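Local coordinates for protein LP04448p (Drosophila melanogaster, PDB 2QK2) that probably binds tubulin through its TOG domains and promotes microtubule growth at plus ends, at residues K27-R32 / V71-M76; A60-I65 / S97-S102; E105-K110 / T116-A121; T179-T184 / E198-L203; T191-S196 / M224-E229. All coordinates share one frame; numbering follows the deposited sequence.

Interaction 1: K27-R32 / V71-M76; sequences KKWTLR and VVLVAM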
# COMPACT_ATOMS: atom_id res chain seq x y z
N LYS A 27 -27.12 5.79 7.42
CA LYS A 27 -27.44 5.04 6.21
C LYS A 27 -27.32 5.90 4.96
O LYS A 27 -27.01 5.40 3.88
CB LYS A 27 -28.86 4.48 6.28
CG LYS A 27 -29.03 3.31 7.22
CD LYS A 27 -30.41 2.70 7.08
CE LYS A 27 -30.54 1.42 7.88
NZ LYS A 27 -31.89 0.81 7.70
N LYS A 28 -27.57 7.19 5.10
CA LYS A 28 -27.50 8.11 3.97
C LYS A 28 -26.04 8.43 3.68
O LYS A 28 -25.35 9.04 4.51
CB LYS A 28 -28.28 9.39 4.30
CG LYS A 28 -28.75 10.15 3.08
CD LYS A 28 -29.66 11.31 3.46
CE LYS A 28 -30.14 12.07 2.23
NZ LYS A 28 -31.06 13.18 2.57
N TRP A 29 -25.56 8.02 2.51
CA TRP A 29 -24.16 8.23 2.14
C TRP A 29 -23.68 9.68 2.24
O TRP A 29 -22.51 9.92 2.55
CB TRP A 29 -23.88 7.68 0.74
CG TRP A 29 -24.26 8.59 -0.39
CD1 TRP A 29 -25.50 8.71 -0.97
CD2 TRP A 29 -23.41 9.50 -1.09
NE1 TRP A 29 -25.46 9.64 -1.98
CE2 TRP A 29 -24.19 10.14 -2.07
CE3 TRP A 29 -22.05 9.84 -0.97
CZ2 TRP A 29 -23.66 11.11 -2.94
CZ3 TRP A 29 -21.52 10.80 -1.84
CH2 TRP A 29 -22.33 11.42 -2.81
N THR A 30 -24.57 10.64 2.00
CA THR A 30 -24.17 12.05 2.07
C THR A 30 -23.82 12.46 3.49
O THR A 30 -23.08 13.43 3.69
CB THR A 30 -25.27 12.98 1.52
OG1 THR A 30 -26.55 12.61 2.07
CG2 THR A 30 -25.33 12.90 0.01
N LEU A 31 -24.34 11.75 4.48
CA LEU A 31 -24.03 12.07 5.86
C LEU A 31 -22.66 11.47 6.19
O LEU A 31 -21.86 12.09 6.89
CB LEU A 31 -25.10 11.52 6.81
CG LEU A 31 -26.49 12.16 6.71
CD1 LEU A 31 -27.41 11.58 7.78
CD2 LEU A 31 -26.37 13.67 6.88
N ARG A 32 -22.39 10.27 5.68
CA ARG A 32 -21.10 9.65 5.92
C ARG A 32 -20.05 10.52 5.23
O ARG A 32 -18.97 10.76 5.78
CB ARG A 32 -21.08 8.21 5.36
CG ARG A 32 -22.15 7.29 5.97
CD ARG A 32 -21.78 5.81 5.88
NE ARG A 32 -21.78 5.29 4.51
CZ ARG A 32 -22.87 5.12 3.76
NH1 ARG A 32 -24.08 5.41 4.24
NH2 ARG A 32 -22.76 4.63 2.53
N VAL A 71 -18.66 3.56 -3.64
CA VAL A 71 -17.27 3.69 -4.05
C VAL A 71 -16.67 5.08 -3.86
O VAL A 71 -15.45 5.22 -3.75
CB VAL A 71 -17.05 3.24 -5.52
CG1 VAL A 71 -17.39 1.77 -5.65
CG2 VAL A 71 -17.91 4.08 -6.47
N VAL A 72 -17.51 6.10 -3.82
CA VAL A 72 -17.00 7.45 -3.61
C VAL A 72 -16.49 7.56 -2.16
O VAL A 72 -15.47 8.21 -1.90
CB VAL A 72 -18.10 8.52 -3.85
CG1 VAL A 72 -17.67 9.85 -3.28
CG2 VAL A 72 -18.36 8.65 -5.34
N LEU A 73 -17.20 6.92 -1.25
CA LEU A 73 -16.82 6.91 0.17
C LEU A 73 -15.58 6.05 0.38
O LEU A 73 -14.71 6.38 1.18
CB LEU A 73 -17.99 6.39 1.01
CG LEU A 73 -18.88 7.45 1.68
CD1 LEU A 73 -18.98 8.70 0.83
CD2 LEU A 73 -20.25 6.85 1.96
N VAL A 74 -15.49 4.94 -0.35
CA VAL A 74 -14.34 4.06 -0.25
C VAL A 74 -13.08 4.83 -0.65
O VAL A 74 -12.08 4.81 0.07
CB VAL A 74 -14.50 2.83 -1.16
CG1 VAL A 74 -13.20 2.02 -1.21
CG2 VAL A 74 -15.64 1.95 -0.63
N ALA A 75 -13.15 5.55 -1.77
CA ALA A 75 -12.01 6.34 -2.25
C ALA A 75 -11.64 7.43 -1.26
O ALA A 75 -10.45 7.65 -0.99
CB ALA A 75 -12.34 6.98 -3.61
N MSE A 76 -12.63 8.13 -0.72
CA MSE A 76 -12.35 9.19 0.25
C MSE A 76 -11.69 8.61 1.51
O MSE A 76 -10.75 9.20 2.05
CB MSE A 76 -13.64 9.91 0.67
CG MSE A 76 -14.30 10.77 -0.42
SE MSE A 76 -15.90 11.62 0.33
CE MSE A 76 -15.06 13.07 1.28
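Arg32 and Leu73 mark the closest backbone approach, their CA atoms 7.7 Å apart, where the opening turn of helix 29-45, preceded by Lys28 at its N-cap, faces the first turns of helix 71-88. At that distance the backbones stay apart, and Leu73 bridges the space by dividing its two methyls. CD1 meets the rim of the Trp29 indole near the ring plane, 3.7 Å from CE3. CD2 comes obliquely to the guanidinium of Arg32, 3.4 Å from NE and equally close to NH2. Leu73 is modelled away from the staggered minima (chi1 -98°, chi2 33°), and in this form its methyls face the two partners. Trp29 carries its CG between the backbone N and the carbonyl carbon (chi1 82°), a turn that brings its six-membered ring towards helix 71-88, where CZ3 also grazes Val72 CG1 at 4.2 Å. The Arg32 chain bends at chi3, and one guanidinium face lies against Trp29 CA. NH1 is hydrogen-bonded to Glu26 O and makes a weak bond to Lys27 O (3.0 Å), while NE is paired with Asp68. With an alanine at Leu73 both methyls would go, and the indole edge and the guanidinium would probably be left without their shared apolar partner. Across the segments the contact is van der Waals packing, and the arginine's charge is answered by Asp68 and the carbonyls before the helix.

Interaction 2: A60-I65 / S97-S102; sequences ALKKVI and SACVPS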
# COMPACT_ATOMS: atom_id res chain seq x y z
N ALA A 60 -12.33 3.13 11.96
CA ALA A 60 -13.47 3.73 11.26
C ALA A 60 -13.19 3.81 9.75
O ALA A 60 -14.06 3.49 8.94
CB ALA A 60 -13.75 5.14 11.82
N LEU A 61 -11.99 4.22 9.39
CA LEU A 61 -11.63 4.32 7.98
C LEU A 61 -11.60 2.94 7.33
O LEU A 61 -12.10 2.76 6.22
CB LEU A 61 -10.26 5.00 7.82
CG LEU A 61 -10.26 6.49 8.19
CD1 LEU A 61 -8.85 7.05 8.03
CD2 LEU A 61 -11.24 7.26 7.29
N LYS A 62 -11.04 1.95 8.03
CA LYS A 62 -10.99 0.59 7.49
C LYS A 62 -12.39 0.06 7.24
O LYS A 62 -12.64 -0.61 6.25
CB LYS A 62 -10.27 -0.36 8.46
CG LYS A 62 -8.79 -0.06 8.66
CD LYS A 62 -7.97 -1.35 8.75
CE LYS A 62 -8.49 -2.28 9.84
NZ LYS A 62 -8.17 -1.78 11.21
N LYS A 63 -13.31 0.36 8.16
CA LYS A 63 -14.68 -0.10 8.02
C LYS A 63 -15.30 0.45 6.74
O LYS A 63 -15.96 -0.27 5.99
CB LYS A 63 -15.51 0.31 9.24
CG LYS A 63 -16.98 -0.07 9.16
CD LYS A 63 -17.67 0.11 10.50
CE LYS A 63 -19.19 -0.07 10.39
NZ LYS A 63 -19.84 1.10 9.71
N VAL A 64 -15.08 1.74 6.48
CA VAL A 64 -15.62 2.35 5.27
C VAL A 64 -14.99 1.69 4.06
O VAL A 64 -15.68 1.27 3.13
CB VAL A 64 -15.31 3.88 5.19
CG1 VAL A 64 -15.79 4.44 3.85
CG2 VAL A 64 -16.00 4.61 6.34
N ILE A 65 -13.66 1.58 4.06
CA ILE A 65 -12.95 0.99 2.94
C ILE A 65 -13.40 -0.43 2.61
O ILE A 65 -13.66 -0.76 1.45
CB ILE A 65 -11.42 1.00 3.19
CG1 ILE A 65 -10.91 2.44 3.15
CG2 ILE A 65 -10.71 0.13 2.14
CD1 ILE A 65 -9.47 2.61 3.61
N SER A 97 0.02 -3.38 10.34
CA SER A 97 -0.32 -4.78 10.11
C SER A 97 -1.80 -5.11 9.91
O SER A 97 -2.14 -5.99 9.11
CB SER A 97 0.25 -5.65 11.23
OG SER A 97 1.66 -5.59 11.21
N ALA A 98 -2.68 -4.43 10.64
CA ALA A 98 -4.11 -4.69 10.50
C ALA A 98 -4.67 -4.05 9.23
O ALA A 98 -5.66 -4.53 8.67
CB ALA A 98 -4.85 -4.17 11.73
N CYS A 99 -4.03 -2.99 8.75
CA CYS A 99 -4.48 -2.31 7.54
C CYS A 99 -4.11 -3.02 6.24
O CYS A 99 -4.94 -3.12 5.33
CB CYS A 99 -3.90 -0.89 7.47
SG CYS A 99 -4.59 0.30 8.64
N VAL A 100 -2.88 -3.50 6.14
CA VAL A 100 -2.39 -4.15 4.92
C VAL A 100 -3.30 -5.21 4.30
O VAL A 100 -3.65 -5.10 3.12
CB VAL A 100 -0.96 -4.72 5.15
CG1 VAL A 100 -0.52 -5.57 3.95
CG2 VAL A 100 0.03 -3.56 5.34
N PRO A 101 -3.68 -6.24 5.06
CA PRO A 101 -4.55 -7.29 4.52
C PRO A 101 -5.88 -6.76 3.96
O PRO A 101 -6.33 -7.18 2.90
CB PRO A 101 -4.77 -8.21 5.72
CG PRO A 101 -3.50 -8.06 6.49
CD PRO A 101 -3.25 -6.57 6.43
N SER A 102 -6.50 -5.83 4.69
CA SER A 102 -7.77 -5.24 4.28
C SER A 102 -7.65 -4.46 2.99
O SER A 102 -8.49 -4.57 2.10
CB SER A 102 -8.31 -4.31 5.38
OG SER A 102 -8.43 -4.99 6.61
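Lys62 reaches from helix 55-67 to Ala98, Cys99 and Ser102 of helix 93-105, and it carries this contact almost alone. The two segments run nearly parallel, with 7° between their directions, and their axes stay 10.9 Å apart, so a long side chain is needed to fill the interval. The close part is the aliphatic middle of the lysine. Its CD rests beside Cys99, 3.8 Å from SG, and comes as near to the CA of the same residue. One carbon further on, CE lies 3.8 Å from the backbone oxygen of Ala98. Bends at chi2, chi3 and chi4 fold the chain along the surface of helix 93-105 instead of letting it run straight out, and Cys99 is itself buried, its side chain also meeting Val58 of helix 55-67.

The other side is loose. The ammonium nitrogen NZ has the methyl of exposed Ala98 as its near neighbour, at 4.1 Å, and makes no hydrogen bond to the opposing segment. Ser102 OG stands 4.2 Å from Lys62 CE and turns back into its own helix, where it makes a weak bond to Ala98 O (3.5 Å). Helix 93-105 is kinked here: Pro101 has no N-H to give to the preceding turn, and the N of Ala98 also lacks that bond. Near-parallel neighbouring helices in one layer are consistent with the HEAT-repeat array of a TOG domain.

Interaction 3: E105-K110 / T116-A121; sequences EKFKEK and TALREA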
# COMPACT_ATOMS: atom_id res chain seq x y z
N GLU A 105 -7.05 -6.89 -0.12
CA GLU A 105 -8.28 -7.57 -0.52
C GLU A 105 -9.26 -6.65 -1.23
O GLU A 105 -10.05 -7.08 -2.07
CB GLU A 105 -8.95 -8.20 0.70
CG GLU A 105 -8.40 -9.57 1.04
CD GLU A 105 -8.90 -10.08 2.38
OE1 GLU A 105 -10.08 -9.84 2.70
OE2 GLU A 105 -8.10 -10.74 3.10
N LYS A 106 -9.20 -5.36 -0.90
CA LYS A 106 -10.10 -4.40 -1.51
C LYS A 106 -9.73 -4.13 -2.96
O LYS A 106 -10.48 -3.47 -3.69
CB LYS A 106 -10.14 -3.11 -0.69
CG LYS A 106 -11.23 -2.14 -1.12
CD LYS A 106 -12.61 -2.80 -1.12
CE LYS A 106 -13.65 -1.89 -1.76
NZ LYS A 106 -14.99 -2.52 -1.86
N PHE A 107 -8.57 -4.63 -3.40
CA PHE A 107 -8.17 -4.43 -4.78
C PHE A 107 -9.04 -5.25 -5.73
O PHE A 107 -8.78 -5.30 -6.93
CB PHE A 107 -6.69 -4.76 -4.99
CG PHE A 107 -5.77 -3.60 -4.68
CD1 PHE A 107 -4.77 -3.72 -3.72
CD2 PHE A 107 -5.93 -2.38 -5.33
CE1 PHE A 107 -3.95 -2.64 -3.42
CE2 PHE A 107 -5.12 -1.30 -5.03
CZ PHE A 107 -4.12 -1.42 -4.08
N LYS A 108 -10.08 -5.89 -5.20
CA LYS A 108 -11.00 -6.64 -6.03
C LYS A 108 -11.84 -5.59 -6.76
O LYS A 108 -12.41 -5.85 -7.82
CB LYS A 108 -11.91 -7.53 -5.18
CG LYS A 108 -12.71 -6.76 -4.16
CD LYS A 108 -13.77 -7.62 -3.48
CE LYS A 108 -14.49 -6.82 -2.40
NZ LYS A 108 -14.97 -5.50 -2.92
N GLU A 109 -11.91 -4.40 -6.17
CA GLU A 109 -12.64 -3.28 -6.74
C GLU A 109 -11.77 -2.69 -7.85
O GLU A 109 -10.63 -2.31 -7.61
CB GLU A 109 -12.91 -2.22 -5.66
CG GLU A 109 -13.48 -0.92 -6.19
CD GLU A 109 -14.79 -1.12 -6.92
OE1 GLU A 109 -14.82 -0.93 -8.16
OE2 GLU A 109 -15.79 -1.47 -6.26
N LYS A 110 -12.32 -2.60 -9.06
CA LYS A 110 -11.54 -2.09 -10.19
C LYS A 110 -11.75 -0.64 -10.59
O LYS A 110 -11.03 -0.13 -11.44
CB LYS A 110 -11.76 -2.99 -11.41
CG LYS A 110 -11.41 -4.45 -11.15
CD LYS A 110 -11.47 -5.29 -12.42
CE LYS A 110 -10.38 -4.89 -13.40
NZ LYS A 110 -10.34 -5.77 -14.60
N THR A 116 -6.57 4.05 -7.25
CA THR A 116 -5.57 5.08 -6.97
C THR A 116 -5.49 5.40 -5.47
O THR A 116 -4.39 5.49 -4.91
CB THR A 116 -5.90 6.38 -7.74
OG1 THR A 116 -5.87 6.12 -9.14
CG2 THR A 116 -4.89 7.47 -7.41
N ALA A 117 -6.64 5.55 -4.83
CA ALA A 117 -6.69 5.84 -3.40
C ALA A 117 -6.13 4.67 -2.58
O ALA A 117 -5.40 4.89 -1.61
CB ALA A 117 -8.13 6.15 -2.97
N LEU A 118 -6.46 3.44 -2.97
CA LEU A 118 -5.97 2.27 -2.26
C LEU A 118 -4.45 2.18 -2.37
O LEU A 118 -3.76 1.89 -1.39
CB LEU A 118 -6.59 0.99 -2.81
CG LEU A 118 -8.08 0.76 -2.54
CD1 LEU A 118 -8.52 -0.55 -3.19
CD2 LEU A 118 -8.33 0.72 -1.04
N ARG A 119 -3.92 2.43 -3.57
CA ARG A 119 -2.47 2.39 -3.78
C ARG A 119 -1.80 3.42 -2.88
O ARG A 119 -0.82 3.13 -2.20
CB ARG A 119 -2.11 2.68 -5.23
CG ARG A 119 -2.46 1.56 -6.21
CD ARG A 119 -2.03 1.94 -7.63
NE ARG A 119 -2.37 0.89 -8.59
CZ ARG A 119 -2.25 1.03 -9.91
NH1 ARG A 119 -1.79 2.17 -10.41
NH2 ARG A 119 -2.60 0.04 -10.72
N GLU A 120 -2.33 4.64 -2.89
CA GLU A 120 -1.76 5.70 -2.06
C GLU A 120 -1.75 5.29 -0.60
O GLU A 120 -0.76 5.49 0.10
CB GLU A 120 -2.56 6.99 -2.20
CG GLU A 120 -2.33 7.72 -3.50
CD GLU A 120 -3.13 9.01 -3.57
OE1 GLU A 120 -3.05 9.81 -2.60
OE2 GLU A 120 -3.83 9.23 -4.58
N ALA A 121 -2.85 4.71 -0.15
CA ALA A 121 -2.97 4.29 1.24
C ALA A 121 -1.98 3.19 1.60
O ALA A 121 -1.23 3.33 2.57
CB ALA A 121 -4.40 3.83 1.54
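In this HEAT-repeat domain the turn between helix 93-105 and helix 112-126 folds back on the second helix, with Phe107 and Lys106 packing against Leu118. The CA atoms of Phe107 and Leu118 are 7.5 Å apart, and their side chains slide past each other in opposite directions. Leu118 CD1 sits over the aromatic ring in an off-centre CH-pi contact, 4.2 Å from the centroid and 29° off the normal, while its CB touches CE2 at 3.5 Å. The far end of the ring reaches Arg119: the backbone N of that residue lies near the ring plane, 3.9 Å from CZ, and its CG comes about as close. Beyond CG the arginine runs extended to a salt bridge with Glu152. Lys106 approaches Leu118 from another side, its CG 3.8 Å from CD1 and its own carbonyl oxygen 3.6 Å from the same methyl. A bend at chi2 (54°) then leads the rest of the lysine away. Replacing Phe107 by an alanine would probably open a gap beside Leu118 and take away much of the turn's hold on helix 112-126. Further helices close in around the contact: helix 147-161 meets Phe107 and Arg119, helix 55-67 supplies Ile65 against both Lys106 and Leu118, and Val74 of helix 71-88 touches Lys106.

Interaction 4: T179-T184 / E198-L203; sequences TSLVKT and EALGTL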
# COMPACT_ATOMS: atom_id res chain seq x y z
N THR A 179 9.71 -16.81 -5.32
CA THR A 179 8.91 -18.00 -5.58
C THR A 179 7.44 -17.64 -5.79
O THR A 179 6.81 -18.11 -6.74
CB THR A 179 8.99 -19.00 -4.39
OG1 THR A 179 10.31 -19.53 -4.31
CG2 THR A 179 7.99 -20.14 -4.58
N SER A 180 6.90 -16.80 -4.90
CA SER A 180 5.51 -16.40 -4.99
C SER A 180 5.21 -15.62 -6.27
O SER A 180 4.19 -15.84 -6.91
CB SER A 180 5.12 -15.55 -3.78
OG SER A 180 5.29 -16.27 -2.57
N LEU A 181 6.11 -14.70 -6.62
CA LEU A 181 5.94 -13.88 -7.81
C LEU A 181 6.12 -14.67 -9.11
O LEU A 181 5.48 -14.37 -10.11
CB LEU A 181 6.91 -12.69 -7.78
CG LEU A 181 6.56 -11.58 -6.78
CD1 LEU A 181 7.71 -10.59 -6.61
CD2 LEU A 181 5.32 -10.86 -7.28
N VAL A 182 7.00 -15.67 -9.10
CA VAL A 182 7.21 -16.48 -10.31
C VAL A 182 5.92 -17.26 -10.56
O VAL A 182 5.53 -17.50 -11.70
CB VAL A 182 8.38 -17.46 -10.14
CG1 VAL A 182 8.39 -18.48 -11.28
CG2 VAL A 182 9.69 -16.69 -10.13
N LYS A 183 5.26 -17.64 -9.47
CA LYS A 183 4.01 -18.38 -9.56
C LYS A 183 2.95 -17.53 -10.28
O LYS A 183 2.29 -18.00 -11.20
CB LYS A 183 3.54 -18.75 -8.16
CG LYS A 183 2.57 -19.92 -8.11
CD LYS A 183 2.44 -20.41 -6.68
CE LYS A 183 3.81 -20.81 -6.13
NZ LYS A 183 3.81 -20.98 -4.65
N THR A 184 2.78 -16.28 -9.87
CA THR A 184 1.80 -15.43 -10.52
C THR A 184 2.28 -15.02 -11.91
O THR A 184 1.48 -14.70 -12.79
CB THR A 184 1.46 -14.16 -9.66
OG1 THR A 184 2.67 -13.46 -9.33
CG2 THR A 184 0.74 -14.57 -8.38
N GLU A 198 7.05 -6.88 -13.47
CA GLU A 198 7.50 -5.58 -12.99
C GLU A 198 8.09 -5.69 -11.59
O GLU A 198 9.12 -5.07 -11.29
CB GLU A 198 6.34 -4.57 -12.98
CG GLU A 198 6.81 -3.14 -12.79
CD GLU A 198 5.69 -2.12 -12.99
OE1 GLU A 198 4.75 -2.41 -13.76
OE2 GLU A 198 5.78 -1.03 -12.40
N ALA A 199 7.45 -6.48 -10.74
CA ALA A 199 7.93 -6.67 -9.37
C ALA A 199 9.26 -7.41 -9.38
O ALA A 199 10.19 -7.05 -8.64
CB ALA A 199 6.89 -7.47 -8.56
N LEU A 200 9.35 -8.45 -10.20
CA LEU A 200 10.57 -9.24 -10.31
C LEU A 200 11.73 -8.40 -10.84
O LEU A 200 12.85 -8.49 -10.33
CB LEU A 200 10.34 -10.44 -11.24
CG LEU A 200 10.12 -11.86 -10.68
CD1 LEU A 200 10.13 -11.88 -9.16
CD2 LEU A 200 8.82 -12.39 -11.23
N GLY A 201 11.46 -7.59 -11.85
CA GLY A 201 12.50 -6.75 -12.42
C GLY A 201 12.99 -5.73 -11.41
O GLY A 201 14.19 -5.43 -11.33
N THR A 202 12.07 -5.19 -10.62
CA THR A 202 12.45 -4.20 -9.61
C THR A 202 13.28 -4.90 -8.55
O THR A 202 14.25 -4.33 -8.04
CB THR A 202 11.19 -3.56 -8.98
OG1 THR A 202 10.36 -3.03 -10.02
CG2 THR A 202 11.59 -2.42 -8.04
N LEU A 203 12.91 -6.13 -8.22
CA LEU A 203 13.64 -6.90 -7.22
C LEU A 203 15.09 -7.10 -7.65
O LEU A 203 16.00 -7.03 -6.82
CB LEU A 203 12.98 -8.26 -7.00
CG LEU A 203 13.66 -9.15 -5.96
CD1 LEU A 203 13.62 -8.47 -4.59
CD2 LEU A 203 12.96 -10.50 -5.90
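Apolar contacts join Leu181 of helix 171-185 to Ala199 and Leu200 of helix 190-207, and they make up nearly all of this buried interface. The two leucines mark the closest backbone approach, 7.0 Å between their CA atoms, and their side chains slide past one another in opposite directions. Leu200 CD1 presses against the base of the other leucine, 3.6 Å from Leu181 CB, and meets its CD1 at 3.7 Å. The fork of Leu181 in turn sits astride the methyl of Ala199, with CD1 at 3.8 Å and CD2 at 3.9 Å from Ala199 CB; the short side chain of the alanine lets both branches come in together. Leu200 lies well away from the staggered minima, its chi2 near 1°, and this nearly eclipsed form turns CD2 to the backbone around Val182, 4.3 Å from its N.

Polar interactions stay within each helix or pass to other partners. Thr202 OG1 gives its proton to Glu198 O one turn back (2.7 Å), and the backbone N of Thr202 reaches that oxygen from the opposite face of the carbonyl plane, so two donors hold it. Thr184 OG1 probably shares a hydrogen bond with Ser196 OG of helix 190-207, next to this interface.

The segment axes pass 10.1 Å apart at a crossing angle of -145°, roughly antiparallel. Two consecutive helices turned back on each other across a short connection, with leucine and alanine side chains filling the seam, form an antiparallel helix pair of the kind that HEAT-repeat proteins are built from.

Interaction 5: T191-S196 / M224-E229; sequences TVRDSS and MAKIKE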
# COMPACT_ATOMS: atom_id res chain seq x y z
N THR A 191 -2.38 -9.33 -17.34
CA THR A 191 -2.08 -8.24 -16.42
C THR A 191 -1.31 -8.75 -15.21
O THR A 191 -0.31 -8.16 -14.80
CB THR A 191 -3.36 -7.55 -15.94
OG1 THR A 191 -4.13 -7.13 -17.08
CG2 THR A 191 -3.02 -6.31 -15.10
N VAL A 192 -1.77 -9.85 -14.62
CA VAL A 192 -1.10 -10.43 -13.47
C VAL A 192 0.35 -10.75 -13.84
O VAL A 192 1.27 -10.49 -13.07
CB VAL A 192 -1.82 -11.71 -13.00
CG1 VAL A 192 -1.04 -12.38 -11.86
CG2 VAL A 192 -3.24 -11.34 -12.52
N ARG A 193 0.54 -11.31 -15.03
CA ARG A 193 1.87 -11.64 -15.51
C ARG A 193 2.74 -10.39 -15.63
O ARG A 193 3.87 -10.36 -15.15
CB ARG A 193 1.81 -12.37 -16.86
CG ARG A 193 3.17 -12.55 -17.53
CD ARG A 193 3.09 -13.42 -18.78
NE ARG A 193 2.07 -12.97 -19.74
CZ ARG A 193 2.04 -11.76 -20.29
NH1 ARG A 193 2.96 -10.85 -19.99
NH2 ARG A 193 1.07 -11.45 -21.15
N ASP A 194 2.20 -9.35 -16.27
CA ASP A 194 2.96 -8.11 -16.43
C ASP A 194 3.33 -7.50 -15.07
O ASP A 194 4.45 -7.03 -14.88
CB ASP A 194 2.17 -7.07 -17.23
CG ASP A 194 1.97 -7.46 -18.68
OD1 ASP A 194 2.74 -8.32 -19.19
OD2 ASP A 194 1.05 -6.90 -19.32
N SER A 195 2.38 -7.50 -14.15
CA SER A 195 2.62 -6.95 -12.82
C SER A 195 3.69 -7.76 -12.10
O SER A 195 4.57 -7.19 -11.45
CB SER A 195 1.32 -6.95 -12.01
OG SER A 195 0.36 -6.09 -12.61
N SER A 196 3.64 -9.08 -12.24
CA SER A 196 4.63 -9.93 -11.60
C SER A 196 6.01 -9.68 -12.19
O SER A 196 7.02 -9.68 -11.48
CB SER A 196 4.26 -11.40 -11.78
OG SER A 196 3.00 -11.67 -11.20
N MSE A 224 11.57 -13.92 -19.03
CA MSE A 224 12.80 -13.29 -18.59
C MSE A 224 13.00 -11.95 -19.30
O MSE A 224 13.51 -11.00 -18.72
CB MSE A 224 14.02 -14.19 -18.87
CG MSE A 224 14.35 -15.17 -17.76
SE MSE A 224 14.68 -14.31 -16.03
CE MSE A 224 15.78 -12.87 -16.59
N ALA A 225 12.59 -11.89 -20.57
CA ALA A 225 12.71 -10.66 -21.35
C ALA A 225 11.83 -9.56 -20.75
O ALA A 225 12.26 -8.40 -20.65
CB ALA A 225 12.32 -10.92 -22.80
N LYS A 226 10.61 -9.92 -20.37
CA LYS A 226 9.69 -8.95 -19.77
C LYS A 226 10.30 -8.43 -18.48
O LYS A 226 10.31 -7.23 -18.22
CB LYS A 226 8.35 -9.60 -19.43
CG LYS A 226 7.57 -10.11 -20.62
CD LYS A 226 6.16 -10.53 -20.19
CE LYS A 226 5.40 -11.15 -21.35
NZ LYS A 226 5.95 -12.49 -21.73
N ILE A 227 10.82 -9.36 -17.68
CA ILE A 227 11.44 -9.01 -16.41
C ILE A 227 12.62 -8.06 -16.62
O ILE A 227 12.73 -7.05 -15.92
CB ILE A 227 11.92 -10.29 -15.68
CG1 ILE A 227 10.70 -11.14 -15.29
CG2 ILE A 227 12.76 -9.92 -14.45
CD1 ILE A 227 11.06 -12.50 -14.71
N LYS A 228 13.49 -8.37 -17.57
CA LYS A 228 14.64 -7.51 -17.83
C LYS A 228 14.22 -6.13 -18.32
O LYS A 228 14.86 -5.13 -17.99
CB LYS A 228 15.61 -8.16 -18.82
CG LYS A 228 16.84 -8.78 -18.14
CD LYS A 228 16.44 -9.70 -16.98
CE LYS A 228 17.65 -10.32 -16.28
NZ LYS A 228 18.59 -9.33 -15.69
N GLU A 229 13.15 -6.06 -19.11
CA GLU A 229 12.68 -4.77 -19.58
C GLU A 229 12.30 -3.94 -18.36
O GLU A 229 12.74 -2.79 -18.21
CB GLU A 229 11.44 -4.93 -20.46
CG GLU A 229 11.73 -5.21 -21.91
CD GLU A 229 10.47 -5.19 -22.75
OE1 GLU A 229 9.66 -6.14 -22.65
OE2 GLU A 229 10.29 -4.20 -23.50
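Arg193 and Lys226 meet at about a right angle where helix 190-207 passes helix 221-233, near the protein surface. The nearest CA atoms, those of Asp194 and Lys226, are 7.6 Å apart. Arg193 leaves its helix with CG anti to the backbone N (chi1 171°) and runs straight until a bend at chi3 (53°) turns the guanidinium toward Asp194. The placing of NH1 in the model is doubtful, and so is the weak, bent salt bridge it appears to make with Asp194 OD1. Lys226 stays extended through CD and CE, then bends at chi4, and this aliphatic end is what the arginine encounters: Lys226 CE lies 3.6 Å from Arg193 CZ. Two cationic side chains thus come close together, and nearby Asp194 probably eases their repulsion a little. Both helices belong to the last part of the TOG domain's HEAT-type array, and Ile227 packs on Ala197, Leu200 and Ile204 of helix 190-207 and also reaches Leu185 of helix 171-185. Asp194, its CG beside the backbone N, turns OD1 to within 4.2 Å of Lys226 CD. That oxygen is still 5.8 Å from the ammonium NZ, too far for a salt bridge, so any attraction is probably weak. Ser196 OG donates to Val192 O (2.8 Å) from above the carbonyl plane, while the N of Ser196 comes to the same oxygen from the opposite face.

In the fold
Along the chain, interaction 1 and interaction 2 interleave, interaction 3 follows, and interactions 4 and 5 interleave in turn, so two groups form along the array of helices. In the first, Val64 packs on Leu73 and Val74, Ile65 on Lys106 and Leu118, and Val74 on Lys106, so interactions 1, 2 and 3 touch one another, their centres 11 to 16 Å apart. In the second, interactions 4 and 5 share helix 190-207 and are 8 Å apart between centres. Interactions 1 and 4 lie 36 Å apart, centre to centre, on opposite sides of the chain's centre. This local, serial packing suits an elongated HEAT-repeat TOG domain, which in relatives offers the loops along one edge to tubulin.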